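Local structure of 16 kDa salivary peptide (Culex quinquefasciatus, 7KCG) at residues E65-Q70 with S85-G90. The protein is a mosquito salivary protein of unknown function whose ricin-type beta-trefoil fold suggests that it may bind sugars. Numbering follows the deposited sequence.
Sequences ELFESQ and SLINDG. With FMT (formic acid), chain C; FMT (formic acid), chain D.
Glu65 and Phe67, alternate residues of an extended strand, reach from the same face of that strand to the irregular loop 85-90. The backbones stay well apart: the nearest CA atoms, those of Glu65 and Leu86, are 8.2 Å from each other, so side chains bridge the gap. Glu65 stretches out and brings one carboxylate oxygen to the loop backbone, where Ile87 N donates to Glu65 OE1 in a weak but nearly straight bond (3.4 Å, 171°). The other oxygen, OE2, forms a salt bridge with Arg56, which also donates, through NH2, to the carbonyl oxygen of Ile87; the carboxylate is thus held between the loop and strand 54-59, and its negative charge is probably balanced there. Leu86 points its CB away from the strand, but its CD1 comes in obliquely beyond the oxygens, tilted out of the carboxylate plane, 3.7 Å from Glu65 OE1. Further along, the methyl end of Ile87 rests on one face of the Phe67 ring, the two side chains lying roughly perpendicular. Ile87 CD1 lies 3.8 Å from the ring centroid and 20° off the normal, a CH-pi contact displaced toward the CG side of the ring (CD1 to Phe67 CG, 3.6 Å). Phe67 CB points toward the loop, and a chi1 of 75° helps turn the ring face to this methyl; Trp81 meets the same ring steeply. At the ring edge sits a formic acid, probably from the crystallisation liquor, gripped by Ser69 OG (2.8 Å to O2) and by Gln70 N (3.1 Å to O1). The contact thus packs the 76-81/93-98 connection on strand 64-69 of the antiparallel sheet, within a ricin-type beta-trefoil whose sugar binding remains putative.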
loop_
_atom_site.group_PDB
_atom_site.type_symbol
_atom_site.label_atom_id
_atom_site.label_comp_id
_atom_site.label_asym_id
_atom_site.label_seq_id
_atom_site.Cartn_x
_atom_site.Cartn_y
_atom_site.Cartn_z
ATOM N N GLU A 65 9.970 -1.036 -3.559
ATOM C CA GLU A 65 8.620 -1.062 -4.115
ATOM C C GLU A 65 7.696 -1.941 -3.290
ATOM O O GLU A 65 8.081 -3.014 -2.829
ATOM C CB GLU A 65 8.625 -1.598 -5.545
ATOM C CG GLU A 65 9.152 -0.674 -6.599
ATOM C CD GLU A 65 8.820 -1.181 -7.992
ATOM O OE1 GLU A 65 9.343 -2.253 -8.390
ATOM O OE2 GLU A 65 8.027 -0.510 -8.686
ATOM N N LEU A 66 6.455 -1.489 -3.132
ATOM C CA LEU A 66 5.424 -2.276 -2.479
ATOM C C LEU A 66 4.818 -3.257 -3.475
ATOM O O LEU A 66 4.442 -2.867 -4.581
ATOM C CB LEU A 66 4.338 -1.337 -1.934
ATOM C CG LEU A 66 3.251 -2.012 -1.118
ATOM C CD1 LEU A 66 3.816 -2.376 0.236
ATOM C CD2 LEU A 66 2.038 -1.088 -0.978
ATOM N N PHE A 67 4.717 -4.536 -3.102
ATOM C CA PHE A 67 4.128 -5.489 -4.040
ATOM C C PHE A 67 3.437 -6.610 -3.282
ATOM O O PHE A 67 3.662 -6.814 -2.091
ATOM C CB PHE A 67 5.168 -6.052 -5.033
ATOM C CG PHE A 67 6.105 -7.077 -4.442
ATOM C CD1 PHE A 67 7.159 -6.686 -3.648
ATOM C CD2 PHE A 67 5.946 -8.422 -4.732
ATOM C CE1 PHE A 67 8.039 -7.630 -3.124
ATOM C CE2 PHE A 67 6.825 -9.381 -4.201
ATOM C CZ PHE A 67 7.860 -8.978 -3.404
ATOM N N GLU A 68 2.546 -7.306 -3.982
ATOM C CA GLU A 68 1.850 -8.457 -3.427
ATOM C C GLU A 68 2.463 -9.728 -3.992
ATOM O O GLU A 68 2.730 -9.815 -5.193
ATOM C CB GLU A 68 0.352 -8.424 -3.740
ATOM C CG GLU A 68 -0.397 -9.625 -3.155
ATOM C CD GLU A 68 -1.889 -9.624 -3.447
ATOM O OE1 GLU A 68 -2.403 -8.635 -4.014
ATOM O OE2 GLU A 68 -2.557 -10.625 -3.102
ATOM N N SER A 69 2.652 -10.719 -3.124
ATOM C CA SER A 69 3.452 -11.898 -3.423
ATOM C C SER A 69 2.581 -13.106 -3.742
ATOM O O SER A 69 1.424 -13.198 -3.331
ATOM C CB SER A 69 4.371 -12.212 -2.239
ATOM O OG SER A 69 4.948 -13.510 -2.331
ATOM N N GLN A 70 3.172 -14.055 -4.471
ATOM C CA GLN A 70 2.534 -15.354 -4.652
ATOM C C GLN A 70 2.447 -16.115 -3.338
ATOM O O GLN A 70 1.483 -16.855 -3.111
ATOM C CB GLN A 70 3.298 -16.184 -5.682
ATOM C CG GLN A 70 3.002 -15.817 -7.128
ATOM C CD GLN A 70 2.423 -16.982 -7.913
ATOM O OE1 GLN A 70 3.150 -17.886 -8.333
ATOM N NE2 GLN A 70 1.105 -16.974 -8.105
ATOM N N SER A 85 15.148 -4.722 -8.239
ATOM C CA SER A 85 14.887 -5.025 -9.664
ATOM C C SER A 85 13.446 -4.603 -9.953
ATOM O O SER A 85 12.591 -4.954 -9.187
ATOM C CB SER A 85 15.052 -6.484 -9.932
ATOM O OG SER A 85 14.867 -7.254 -8.768
ATOM N N LEU A 86 13.204 -3.872 -11.027
ATOM C CA LEU A 86 11.850 -3.400 -11.289
ATOM C C LEU A 86 10.912 -4.580 -11.526
ATOM O O LEU A 86 11.202 -5.470 -12.335
ATOM C CB LEU A 86 11.852 -2.469 -12.488
ATOM C CG LEU A 86 10.634 -1.565 -12.636
ATOM C CD1 LEU A 86 10.551 -0.576 -11.475
ATOM C CD2 LEU A 86 10.700 -0.842 -13.981
ATOM N N ILE A 87 9.791 -4.596 -10.818
ATOM C CA ILE A 87 8.817 -5.676 -10.933
ATOM C C ILE A 87 7.889 -5.357 -12.097
ATOM O O ILE A 87 7.237 -4.306 -12.113
ATOM C CB ILE A 87 8.043 -5.863 -9.617
ATOM C CG1 ILE A 87 8.992 -6.420 -8.565
ATOM C CG2 ILE A 87 6.847 -6.781 -9.793
ATOM C CD1 ILE A 87 8.353 -6.683 -7.218
ATOM N N ASN A 88 7.832 -6.267 -13.074
ATOM C CA ASN A 88 7.156 -6.027 -14.339
ATOM C C ASN A 88 5.978 -6.967 -14.585
ATOM O O ASN A 88 5.404 -6.943 -15.682
ATOM C CB ASN A 88 8.172 -6.143 -15.490
ATOM C CG ASN A 88 7.765 -5.343 -16.710
ATOM O OD1 ASN A 88 7.070 -4.325 -16.604
ATOM N ND2 ASN A 88 8.195 -5.801 -17.883
ATOM N N ASP A 89 5.591 -7.784 -13.606
ATOM C CA ASP A 89 4.548 -8.788 -13.795
ATOM C C ASP A 89 3.192 -8.370 -13.225
ATOM O O ASP A 89 2.314 -9.227 -13.061
ATOM C CB ASP A 89 4.975 -10.130 -13.178
ATOM C CG ASP A 89 5.066 -10.092 -11.659
ATOM O OD1 ASP A 89 4.806 -9.031 -11.041
ATOM O OD2 ASP A 89 5.397 -11.141 -11.060
ATOM N N GLY A 90 3.012 -7.090 -12.897
ATOM C CA GLY A 90 1.785 -6.610 -12.303
ATOM C C GLY A 90 1.761 -6.611 -10.790
ATOM O O GLY A 90 0.899 -5.947 -10.198
HETATM C C FMT C . 7.029 -13.054 -4.887
HETATM O O1 FMT C . 6.022 -13.376 -5.481
HETATM O O2 FMT C . 7.342 -13.415 -3.687
HETATM C C FMT D . 9.307 -10.150 -11.309
HETATM O O1 FMT D . 8.908 -9.335 -12.117
HETATM O O2 FMT D . 9.840 -9.863 -10.159
#